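Local atomic coordinates of beta-galactosidase (Streptococcus pneumoniae, PDB entry 4CUA), a protein that probably binds carbohydrate as a calcium-containing module of a pneumococcal beta-galactosidase, an enzyme that hydrolyses terminal beta-galactosides. Residues Ser23-Ser28 and Asn47-Trp52; Leu71-Val76 and Glu154-Arg159; His87-Pro92 and Gly170-Glu175; Ile97-Gly102 and Asn127-Thr132. All blocks are in the same frame, centred on the assembly; numbering follows the deposited sequence.

Interaction 1 of 4, residues Ser23-Ser28 and Asn47-Trp52; sequences SDSNPS and NRWTNW. With CA (calcium ion), chain C; EDO (1,2-ethanediol), chain D; EDO (1,2-ethanediol), chain F.
The Trp-49 side chain swings over to its carbonyl side (chi1 167°), which brings the N-H edge of the indole to Asp-24 and Ser-25, while the same choice at Asn-26 (chi1 177°) lays that amide alongside Thr-50 and Trp-52. Trp-49 NE1 donates to Asp-24 O at 3.1 Å, the acceptor lying almost exactly in the indole plane. A second, weak bond joins Trp-49 NE1 to Ser-25 OG at 2.9 Å, a hydroxyl also hydrogen-bonded to Ser-113 O. One buried N-H is thus divided between two oxygens, and neither bond is straight.

The backbones meet once by hydrogen bond, where Asn-26 N donates to Thr-50 O at 2.8 Å. Beyond it, Asn-26 CB rests against Thr-50 OG1, which accepts from Trp-52 N at 3.1 Å and closes an ST turn. This turn places Trp-52 beside the Asn-26 amide, the two planes 64° apart and Asn-26 ND2 3.9 Å from Trp-52 CE3. A water bridges Asn-26 OD1 and Trp-52 O.

At the other end of 47-52, Asn-47 OD1 binds the calcium ion at 2.3 Å. The contact shows how a loop without regular structure can be fixed to a short strand of a galactose-binding-type domain: one indole N-H divided between two loop oxygens, one backbone bond and Asp-29, which takes both Asn-26 ND2 and the Thr-50 hydroxyl, hold the two together.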
# COMPACT_ATOMS: atom_id res chain seq x y z
N SER A 23 -6.12 -1.97 -5.22
CA SER A 23 -6.88 -2.20 -6.47
C SER A 23 -7.88 -3.36 -6.30
O SER A 23 -8.98 -3.33 -6.85
CB SER A 23 -5.88 -2.52 -7.57
OG SER A 23 -5.04 -3.57 -7.26
N ASP A 24 -7.51 -4.37 -5.55
CA ASP A 24 -8.29 -5.55 -5.28
C ASP A 24 -7.72 -6.22 -4.04
O ASP A 24 -6.54 -6.06 -3.67
CB ASP A 24 -8.27 -6.52 -6.47
CG ASP A 24 -9.26 -7.59 -6.37
OD1 ASP A 24 -10.39 -7.35 -5.94
OD2 ASP A 24 -8.91 -8.77 -6.79
N SER A 25 -8.56 -7.03 -3.37
CA SER A 25 -8.19 -7.76 -2.22
C SER A 25 -8.89 -9.11 -2.05
O SER A 25 -10.04 -9.24 -2.48
CB SER A 25 -8.49 -6.97 -0.92
OG SER A 25 -8.01 -5.62 -0.99
N ASN A 26 -8.26 -10.08 -1.38
CA ASN A 26 -8.99 -11.17 -0.86
C ASN A 26 -9.94 -10.61 0.21
O ASN A 26 -9.48 -9.97 1.14
CB ASN A 26 -8.01 -12.18 -0.28
CG ASN A 26 -8.68 -13.35 0.36
OD1 ASN A 26 -9.73 -13.78 -0.11
ND2 ASN A 26 -8.15 -13.84 1.45
N PRO A 27 -11.26 -10.82 0.12
CA PRO A 27 -12.15 -10.05 0.98
C PRO A 27 -11.95 -10.20 2.47
O PRO A 27 -12.21 -9.24 3.19
CB PRO A 27 -13.52 -10.52 0.54
CG PRO A 27 -13.32 -10.77 -0.91
CD PRO A 27 -11.99 -11.45 -0.99
N SER A 28 -11.47 -11.32 2.94
CA SER A 28 -11.25 -11.51 4.38
C SER A 28 -9.91 -10.90 4.83
O SER A 28 -9.59 -10.94 6.05
CB SER A 28 -11.23 -13.01 4.75
OG SER A 28 -10.23 -13.64 4.02
N ASN A 47 -3.26 -11.03 10.29
CA ASN A 47 -3.47 -9.59 10.08
C ASN A 47 -2.69 -9.16 8.83
O ASN A 47 -1.47 -9.08 8.84
CB ASN A 47 -2.96 -8.77 11.27
CG ASN A 47 -3.22 -7.29 11.07
OD1 ASN A 47 -2.35 -6.57 10.55
ND2 ASN A 47 -4.39 -6.86 11.44
N ARG A 48 -3.39 -9.03 7.73
CA ARG A 48 -2.73 -8.79 6.46
C ARG A 48 -3.71 -8.38 5.40
O ARG A 48 -4.88 -8.76 5.46
CB ARG A 48 -1.94 -10.01 6.04
CG ARG A 48 -2.74 -11.30 6.04
CD ARG A 48 -1.89 -12.45 5.60
NE ARG A 48 -2.56 -13.74 5.65
CZ ARG A 48 -2.57 -14.55 6.70
NH1 ARG A 48 -2.03 -14.23 7.85
NH2 ARG A 48 -3.23 -15.72 6.61
N TRP A 49 -3.24 -7.58 4.41
CA TRP A 49 -3.87 -7.52 3.13
C TRP A 49 -3.26 -8.62 2.28
O TRP A 49 -2.05 -8.89 2.35
CB TRP A 49 -3.58 -6.19 2.44
CG TRP A 49 -3.95 -6.22 0.98
CD1 TRP A 49 -5.14 -5.93 0.46
CD2 TRP A 49 -3.08 -6.57 -0.12
NE1 TRP A 49 -5.10 -6.07 -0.90
CE2 TRP A 49 -3.86 -6.49 -1.28
CE3 TRP A 49 -1.76 -6.96 -0.21
CZ2 TRP A 49 -3.34 -6.74 -2.55
CZ3 TRP A 49 -1.23 -7.20 -1.49
CH2 TRP A 49 -2.03 -7.09 -2.62
N THR A 50 -4.09 -9.29 1.48
CA THR A 50 -3.57 -10.13 0.40
C THR A 50 -4.52 -10.00 -0.75
O THR A 50 -5.64 -9.55 -0.59
CB THR A 50 -3.48 -11.62 0.79
OG1 THR A 50 -4.75 -12.24 0.64
CG2 THR A 50 -2.96 -11.90 2.18
N ASN A 51 -4.03 -10.48 -1.90
CA ASN A 51 -4.91 -10.71 -3.07
C ASN A 51 -4.90 -12.23 -3.35
O ASN A 51 -4.99 -12.63 -4.52
CB ASN A 51 -4.56 -9.89 -4.25
CG ASN A 51 -3.18 -10.13 -4.80
OD1 ASN A 51 -2.36 -10.75 -4.12
ND2 ASN A 51 -2.90 -9.60 -6.00
N TRP A 52 -4.86 -13.03 -2.31
CA TRP A 52 -4.86 -14.49 -2.41
C TRP A 52 -6.09 -14.95 -3.19
O TRP A 52 -7.18 -14.60 -2.90
CB TRP A 52 -4.81 -15.11 -1.03
CG TRP A 52 -4.87 -16.60 -1.04
CD1 TRP A 52 -3.82 -17.46 -1.25
CD2 TRP A 52 -6.02 -17.41 -0.79
NE1 TRP A 52 -4.29 -18.76 -1.18
CE2 TRP A 52 -5.61 -18.75 -0.87
CE3 TRP A 52 -7.35 -17.14 -0.53
CZ2 TRP A 52 -6.51 -19.83 -0.73
CZ3 TRP A 52 -8.26 -18.22 -0.38
CH2 TRP A 52 -7.82 -19.54 -0.48
CA CA C . -1.46 -4.52 10.07
C1 EDO D . -3.25 -16.29 2.89
O1 EDO D . -3.22 -17.14 4.03
C2 EDO D . -4.54 -15.51 2.77
O2 EDO D . -4.63 -14.60 3.91
C1 EDO F . -7.87 -10.50 9.06
O1 EDO F . -8.56 -9.62 8.20
C2 EDO F . -7.00 -11.44 8.24
O2 EDO F . -5.90 -10.74 7.61
O HOH W 1 -9.94 -14.73 -2.71

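Interaction 2 of 4, residues Leu71-Val76 and Glu154-Arg159; sequences LSKRSV and ETYAIR. With EDO (1,2-ethanediol), chain I; EDO (1,2-ethanediol), chain E.
Arg-74 and Thr-155 form an antiparallel hydrogen-bonded pair, joining strands 70-83 and 145-155 as neighbours in the beta-sheet framework of this galactose-binding-type domain. Arg-74 N to Thr-155 O and Thr-155 N to Arg-74 O are both 2.9 Å, the former nearly straight at 171°. Ser-75 and Glu-154 follow as a non-hydrogen-bonded pair. At Tyr-156 the regular pairing stops, and the chain passes into strand 157-163.

That break is covered by two side chains meeting the tyrosine ring in different ways. Lys-73 extends its methylenes across one face, CG standing 3.6 Å from the Tyr-156 ring centroid and only 9° off the normal, a CH-pi contact. The Leu-71 and Tyr-156 side chains cross at about a right angle, with Leu-71 CD2 3.4 Å from Tyr-156 CE1. Here the lysine's aliphatic part does the packing while its amino group reaches past the ring.

On the inner side, in the conformer given for Ile-158, its CD1 and Val-76 CG1 approach tip to tip at 4.2 Å. Thr-155 OG1 is hydrogen-bonded to Tyr-100 O, tying this corner to strand 94-100. The lysine ammonium is linked to the opposing backbone through one water, which accepts from Lys-73 NZ at 2.7 Å and donates to Glu-154 O at 2.9 Å.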
# COMPACT_ATOMS: atom_id res chain seq x y z
N LEU A 71 -8.29 15.42 3.77
CA LEU A 71 -7.31 15.15 2.77
C LEU A 71 -6.12 16.12 2.82
O LEU A 71 -6.32 17.32 2.99
CB LEU A 71 -7.96 15.17 1.38
CG LEU A 71 -7.02 14.88 0.21
CD1 LEU A 71 -6.64 13.41 0.08
CD2 LEU A 71 -7.67 15.31 -1.09
N SER A 72 -4.92 15.62 2.61
CA SER A 72 -3.71 16.44 2.59
C SER A 72 -2.69 15.88 1.67
O SER A 72 -2.53 14.65 1.59
CB SER A 72 -3.13 16.48 3.98
OG SER A 72 -2.04 17.39 4.04
N LYS A 73 -1.99 16.73 0.98
CA LYS A 73 -0.76 16.31 0.41
C LYS A 73 0.27 16.17 1.50
O LYS A 73 0.22 16.85 2.52
CB LYS A 73 -0.19 17.31 -0.63
CG LYS A 73 -1.00 17.41 -1.88
CD LYS A 73 -0.22 18.26 -2.90
CE LYS A 73 -1.03 18.37 -4.16
NZ LYS A 73 -0.35 19.18 -5.23
N ARG A 74 1.20 15.28 1.27
CA ARG A 74 2.38 15.14 2.12
C ARG A 74 3.63 15.03 1.30
O ARG A 74 3.61 14.56 0.16
CB ARG A 74 2.27 13.84 2.96
CG ARG A 74 1.09 13.79 3.88
CD ARG A 74 1.46 13.98 5.32
NE ARG A 74 0.35 13.93 6.21
CZ ARG A 74 0.38 14.67 7.34
NH1 ARG A 74 1.46 15.42 7.54
NH2 ARG A 74 -0.61 14.67 8.17
N SER A 75 4.74 15.43 1.91
CA SER A 75 6.07 15.26 1.34
C SER A 75 6.66 13.89 1.72
O SER A 75 6.96 13.62 2.87
CB SER A 75 7.02 16.35 1.85
OG SER A 75 8.31 16.09 1.33
N VAL A 76 6.79 13.01 0.74
CA VAL A 76 7.11 11.62 0.95
C VAL A 76 8.39 11.20 0.28
O VAL A 76 8.58 11.36 -0.94
CB VAL A 76 5.96 10.69 0.43
CG1 VAL A 76 6.31 9.23 0.69
CG2 VAL A 76 4.63 11.11 1.02
N GLU A 154 5.71 15.63 -3.32
CA GLU A 154 4.55 16.15 -2.64
C GLU A 154 3.29 15.61 -3.32
O GLU A 154 2.97 15.90 -4.48
CB GLU A 154 4.54 17.67 -2.70
CG GLU A 154 3.52 18.31 -1.80
CD GLU A 154 3.67 19.82 -1.71
OE1 GLU A 154 4.66 20.36 -2.29
OE2 GLU A 154 2.82 20.46 -1.07
N THR A 155 2.57 14.77 -2.59
CA THR A 155 1.53 13.96 -3.24
C THR A 155 0.41 13.65 -2.25
O THR A 155 0.62 13.58 -1.02
CB THR A 155 2.13 12.67 -3.80
OG1 THR A 155 1.11 11.98 -4.56
CG2 THR A 155 2.61 11.79 -2.70
N TYR A 156 -0.79 13.44 -2.81
CA TYR A 156 -1.93 12.93 -2.02
C TYR A 156 -1.81 11.43 -1.71
O TYR A 156 -2.47 10.98 -0.77
CB TYR A 156 -3.24 13.16 -2.76
CG TYR A 156 -3.66 14.59 -2.79
CD1 TYR A 156 -4.12 15.21 -1.65
CD2 TYR A 156 -3.76 15.29 -4.00
CE1 TYR A 156 -4.57 16.53 -1.66
CE2 TYR A 156 -4.21 16.59 -4.00
CZ TYR A 156 -4.58 17.20 -2.83
OH TYR A 156 -5.07 18.52 -2.89
N ALA A 157 -1.02 10.69 -2.47
CA ALA A 157 -1.00 9.21 -2.32
C ALA A 157 0.20 8.59 -2.90
O ALA A 157 0.72 9.05 -3.93
CB ALA A 157 -2.24 8.63 -2.97
N ILE A 158 0.70 7.54 -2.28
CA ILE A 158 1.62 6.67 -2.93
C ILE A 158 1.03 5.29 -2.90
O ILE A 158 0.19 5.01 -2.04
CB ILE A 158 3.07 6.74 -2.38
CG1 ILE A 158 3.12 6.16 -0.96
CG2 ILE A 158 3.56 8.18 -2.51
CD1 ILE A 158 4.49 5.68 -0.54
N ARG A 159 1.50 4.47 -3.81
CA ARG A 159 1.15 3.06 -3.85
C ARG A 159 2.29 2.21 -4.33
O ARG A 159 3.25 2.69 -5.00
CB ARG A 159 -0.08 2.78 -4.70
CG ARG A 159 0.14 2.86 -6.21
CD ARG A 159 -1.20 2.76 -6.93
NE ARG A 159 -0.93 2.71 -8.37
CZ ARG A 159 -1.92 2.65 -9.27
NH1 ARG A 159 -3.19 2.57 -8.87
NH2 ARG A 159 -1.60 2.63 -10.54
C1 EDO I . 4.71 17.31 4.81
O1 EDO I . 3.96 17.52 3.63
C2 EDO I . 3.85 16.98 5.97
O2 EDO I . 4.22 15.67 6.38
C1 EDO E . -5.98 1.32 -8.23
O1 EDO E . -7.19 0.71 -8.26
C2 EDO E . -5.67 1.57 -6.69
O2 EDO E . -4.35 1.66 -6.56
O HOH W 2 2.13 18.40 -5.78

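Interaction 3 of 4, residues His87-Pro92 and Gly170-Glu175; sequences HGVGAP and GTSITE. With CA (calcium ion), chain C.
Val-89 and Ser-172 make the tight part of this contact, with Val-89 CG2 only 3.4 Å from Ser-172 CB, closer than carbons usually pack. The valine holds CG2 between its backbone N and carbonyl carbon, CG1 standing anti to the latter (chi1 -64°), and this rotation directs CG2 at the serine. The serine hydroxyl is hydrogen-bonded to His-84 ND1, and its CB meets the methyl.

Close packing continues along the backbone. Gly-90 and Thr-171 form a single bridge: Gly-90 N donates to Gly-170 O at 3.2 Å, and Ser-172 N returns a weak bond to Gly-90 O at 3.3 Å. Two CA-H...O contacts supplement them, Val-89 CA to Gly-170 O at 3.2 Å and Thr-171 CA to Gly-90 O at 3.3 Å. The two segments come together directly at Gly-170, where a side chain would begin close to Val-89 CG1.

The contact is looser toward Pro-92, whose ring crosses the Thr-171 side chain at about a right angle with Pro-92 CD 3.8 Å from Thr-171 CG2. A water also lies on this side, within hydrogen-bonding reach of Ala-91 O and Gly-170 O.

The loop between strands 70-83 and 94-100 is thereby held beside strand 172-177, which pairs with strands 49-50 and 70-83. At the corner, Thr-174 O, and just beyond it Glu-175 OE1, bind calcium with Asn-33, Asp-36, Leu-38 and Asn-47, while Met-162 of strand 157-163 packs against Pro-92 and Thr-171.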
# COMPACT_ATOMS: atom_id res chain seq x y z
N HIS A 87 2.03 -20.84 2.73
CA HIS A 87 2.00 -21.70 1.55
C HIS A 87 1.38 -20.98 0.34
O HIS A 87 1.82 -21.18 -0.79
CB HIS A 87 1.22 -22.99 1.84
CG HIS A 87 1.17 -23.94 0.69
ND1 HIS A 87 2.30 -24.56 0.18
CD2 HIS A 87 0.13 -24.41 -0.04
CE1 HIS A 87 1.95 -25.34 -0.83
NE2 HIS A 87 0.64 -25.26 -0.99
N GLY A 88 0.39 -20.12 0.61
CA GLY A 88 -0.37 -19.48 -0.44
C GLY A 88 -0.04 -18.10 -0.94
O GLY A 88 -0.42 -17.73 -2.03
N VAL A 89 0.75 -17.34 -0.13
CA VAL A 89 1.10 -16.00 -0.45
C VAL A 89 2.53 -15.68 -0.08
O VAL A 89 3.12 -16.43 0.72
CB VAL A 89 0.18 -14.97 0.31
CG1 VAL A 89 -1.27 -15.11 -0.14
CG2 VAL A 89 0.30 -15.05 1.81
N GLY A 90 3.04 -14.58 -0.58
CA GLY A 90 4.34 -14.07 -0.16
C GLY A 90 4.67 -12.77 -0.79
O GLY A 90 3.83 -12.06 -1.34
N ALA A 91 5.95 -12.37 -0.68
CA ALA A 91 6.44 -11.16 -1.34
C ALA A 91 6.22 -11.27 -2.86
O ALA A 91 6.20 -12.39 -3.41
CB ALA A 91 7.91 -11.02 -1.01
N PRO A 92 6.08 -10.15 -3.54
CA PRO A 92 5.84 -10.20 -5.00
C PRO A 92 7.14 -10.46 -5.76
O PRO A 92 8.22 -10.22 -5.24
CB PRO A 92 5.33 -8.82 -5.30
CG PRO A 92 5.93 -7.92 -4.21
CD PRO A 92 6.05 -8.79 -3.01
N GLY A 170 -0.95 -15.33 -4.28
CA GLY A 170 -1.12 -13.90 -4.07
C GLY A 170 0.06 -13.29 -3.38
O GLY A 170 0.98 -13.99 -2.97
N THR A 171 -0.04 -11.95 -3.27
CA THR A 171 0.92 -11.11 -2.56
C THR A 171 0.30 -10.81 -1.22
O THR A 171 -0.91 -10.81 -1.06
CB THR A 171 1.20 -9.84 -3.35
OG1 THR A 171 1.74 -10.26 -4.62
CG2 THR A 171 2.25 -8.98 -2.66
N SER A 172 1.16 -10.55 -0.24
CA SER A 172 0.71 -10.36 1.12
C SER A 172 1.53 -9.33 1.92
O SER A 172 2.76 -9.39 1.94
CB SER A 172 0.76 -11.69 1.85
OG SER A 172 0.35 -11.63 3.21
N ILE A 173 0.85 -8.49 2.66
CA ILE A 173 1.44 -7.40 3.46
C ILE A 173 0.72 -7.31 4.79
O ILE A 173 -0.48 -7.11 4.84
CB ILE A 173 1.29 -6.07 2.73
CG1 ILE A 173 2.09 -6.03 1.44
CG2 ILE A 173 1.73 -4.90 3.64
CD1 ILE A 173 1.78 -4.82 0.56
N THR A 174 1.50 -7.40 5.89
CA THR A 174 0.87 -7.21 7.23
C THR A 174 0.75 -5.71 7.63
O THR A 174 -0.20 -5.34 8.27
CB THR A 174 1.56 -8.00 8.31
OG1 THR A 174 0.89 -7.78 9.55
CG2 THR A 174 3.01 -7.75 8.46
N GLU A 175 1.69 -4.89 7.17
CA GLU A 175 1.70 -3.46 7.53
C GLU A 175 2.59 -2.74 6.57
O GLU A 175 3.61 -3.26 6.17
CB GLU A 175 2.20 -3.31 8.99
CG GLU A 175 1.92 -1.96 9.64
CD GLU A 175 0.51 -1.68 10.02
OE1 GLU A 175 -0.40 -2.51 9.81
OE2 GLU A 175 0.24 -0.55 10.58
CA CA C . -1.46 -4.52 10.07
O HOH W 3 3.64 -13.57 -4.18

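Interaction 4 of 4, residues Ile97-Gly102 and Asn127-Thr132; sequences IEYYVG and NWKPVT
Asn-127 stands just before an antiparallel beta ladder, in which strand 128-130 pairs with strand 94-100 in the sheet framework of a galactose-binding-type domain. Its carbonyl oxygen takes a nearly linear bond from Val-101 N at 2.7 Å and a weak one from Gly-102 N. Its side chain lies beside that of Tyr-100, with Asn-127 CB 3.6 Å from Tyr-100 CE1 and the amide turned 50° from the ring; Asn-127 ND2 is held by Val-121 O, and the tyrosine hydroxyl by Thr-104 O.

Trp-128 comes next, in a non-hydrogen-bonded pair with Tyr-100. The tyrosine turns an edge toward the indole face in a T-shaped stack, centroids of the phenol and the six-membered ring 5.6 Å apart and planes at 83°. Tyr-100 CB also lies over that face. With CG anti to the carbonyl carbon (chi1 -62°), Trp-128 leans across the neighbouring strand, bringing its CE3 to 3.3 Å from Tyr-99 C. Trp-128 NE1 donates to Phe-122 O, and Arg-159 adds a cation-pi contact, while Glu-98 on the partner strand, in the conformer given, forms salt bridges with Arg-159 and Arg-161.

Lys-129 forms the next, hydrogen-bonded pair with Tyr-99: Tyr-99 N to Lys-129 O at 2.8 Å, and Lys-129 N to Tyr-99 O at 3.0 Å. Lys-129 CB packs against CE1 of the Tyr-99 ring. Pro-130 sends its carbonyl oxygen to the edge of that same ring. At Val-131 the ladder closes, its N donating to Ile-97 O at 2.9 Å while Val-131 CG1 meets Ile-97 CG2 at 3.9 Å.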
# COMPACT_ATOMS: atom_id res chain seq x y z
N ILE A 97 6.91 1.34 -7.30
CA ILE A 97 6.38 2.33 -6.37
C ILE A 97 6.07 3.63 -7.10
O ILE A 97 6.93 4.16 -7.86
CB ILE A 97 7.35 2.58 -5.18
CG1 ILE A 97 7.60 1.29 -4.42
CG2 ILE A 97 6.85 3.68 -4.27
CD1 ILE A 97 8.72 1.32 -3.42
N GLU A 98 4.87 4.15 -6.90
CA GLU A 98 4.31 5.24 -7.69
C GLU A 98 3.69 6.28 -6.81
O GLU A 98 3.24 5.95 -5.71
CB GLU A 98 3.23 4.66 -8.64
CG GLU A 98 3.85 3.76 -9.68
CD GLU A 98 2.86 2.95 -10.50
OE1 GLU A 98 1.87 2.39 -9.97
OE2 GLU A 98 3.09 2.86 -11.71
N TYR A 99 3.58 7.52 -7.30
CA TYR A 99 2.95 8.59 -6.61
C TYR A 99 1.93 9.30 -7.46
O TYR A 99 2.08 9.34 -8.72
CB TYR A 99 3.98 9.61 -6.02
CG TYR A 99 4.73 10.44 -7.02
CD1 TYR A 99 5.81 9.92 -7.73
CD2 TYR A 99 4.37 11.74 -7.23
CE1 TYR A 99 6.51 10.70 -8.71
CE2 TYR A 99 5.07 12.53 -8.14
CZ TYR A 99 6.13 11.98 -8.84
OH TYR A 99 6.81 12.74 -9.81
N TYR A 100 0.93 9.86 -6.82
CA TYR A 100 -0.21 10.42 -7.48
C TYR A 100 0.14 11.84 -7.97
O TYR A 100 0.58 12.70 -7.19
CB TYR A 100 -1.42 10.41 -6.59
CG TYR A 100 -2.69 10.92 -7.22
CD1 TYR A 100 -3.47 10.07 -7.98
CD2 TYR A 100 -3.06 12.24 -7.18
CE1 TYR A 100 -4.61 10.51 -8.59
CE2 TYR A 100 -4.23 12.69 -7.77
CZ TYR A 100 -4.99 11.82 -8.54
OH TYR A 100 -6.16 12.29 -9.16
N VAL A 101 -0.17 12.08 -9.24
CA VAL A 101 0.08 13.36 -9.91
C VAL A 101 -1.13 13.90 -10.63
O VAL A 101 -1.08 14.98 -11.28
CB VAL A 101 1.25 13.23 -10.95
CG1 VAL A 101 2.53 12.81 -10.29
CG2 VAL A 101 0.88 12.27 -12.08
N GLY A 102 -2.29 13.27 -10.50
CA GLY A 102 -3.49 13.78 -11.16
C GLY A 102 -3.83 15.18 -10.72
O GLY A 102 -3.68 15.55 -9.56
N ASN A 127 -2.52 9.18 -13.95
CA ASN A 127 -2.50 9.90 -12.71
C ASN A 127 -1.37 9.49 -11.76
O ASN A 127 -1.34 10.03 -10.64
CB ASN A 127 -3.88 9.73 -12.03
CG ASN A 127 -4.96 10.50 -12.72
OD1 ASN A 127 -4.69 11.54 -13.32
ND2 ASN A 127 -6.22 10.04 -12.62
N TRP A 128 -0.52 8.59 -12.21
CA TRP A 128 0.60 8.08 -11.46
C TRP A 128 1.92 8.26 -12.19
O TRP A 128 1.99 8.12 -13.42
CB TRP A 128 0.43 6.61 -11.21
CG TRP A 128 -0.80 6.32 -10.38
CD1 TRP A 128 -2.00 5.95 -10.84
CD2 TRP A 128 -0.91 6.38 -8.95
NE1 TRP A 128 -2.92 5.83 -9.81
CE2 TRP A 128 -2.23 6.05 -8.63
CE3 TRP A 128 -0.02 6.68 -7.95
CZ2 TRP A 128 -2.71 6.05 -7.31
CZ3 TRP A 128 -0.49 6.65 -6.60
CH2 TRP A 128 -1.82 6.31 -6.33
N LYS A 129 2.98 8.55 -11.42
CA LYS A 129 4.32 8.43 -11.95
C LYS A 129 5.17 7.60 -11.02
O LYS A 129 4.87 7.57 -9.77
CB LYS A 129 4.99 9.80 -12.06
CG LYS A 129 4.37 10.70 -13.14
CD LYS A 129 5.29 11.88 -13.41
CE LYS A 129 4.64 12.78 -14.44
NZ LYS A 129 5.45 14.01 -14.61
N PRO A 130 6.20 6.94 -11.55
CA PRO A 130 7.08 6.18 -10.69
C PRO A 130 8.01 7.04 -9.86
O PRO A 130 8.39 8.10 -10.30
CB PRO A 130 7.89 5.32 -11.63
CG PRO A 130 7.97 6.18 -12.88
CD PRO A 130 6.66 6.88 -12.97
N VAL A 131 8.28 6.63 -8.62
CA VAL A 131 9.26 7.32 -7.83
C VAL A 131 10.64 7.26 -8.55
O VAL A 131 10.93 6.36 -9.32
CB VAL A 131 9.30 6.80 -6.39
CG1 VAL A 131 7.93 7.07 -5.78
CG2 VAL A 131 9.80 5.37 -6.30
N THR A 132 11.49 8.23 -8.24
CA THR A 132 12.83 8.27 -8.85
C THR A 132 13.93 8.02 -7.84
O THR A 132 13.77 8.30 -6.67
CB THR A 132 13.05 9.64 -9.53
OG1 THR A 132 12.82 10.73 -8.65
CG2 THR A 132 12.10 9.80 -10.66

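In the fold
The four contacts form two clusters on opposite sides of the chain's centre, all within one galactose-binding-type domain. Interactions 1 and 3, with centres 9 Å apart, meet through neighbouring strands 49-50 and 172-177 and share the calcium ion. Interactions 2 and 4, centres 10 Å apart, join through strands 94-100 and 157-163. Between the clusters the centres lie 23 to 25 Å apart, yet every contact reaches the same antiparallel sheet. Along the chain, interaction 1 closes first; interactions 2 and 3 then alternate their segments, and interaction 4 falls between the two segments of each. Sequence-distant segments are thus interlaced, so the calcium end and the far end are linked through one curled, branched antiparallel sheet.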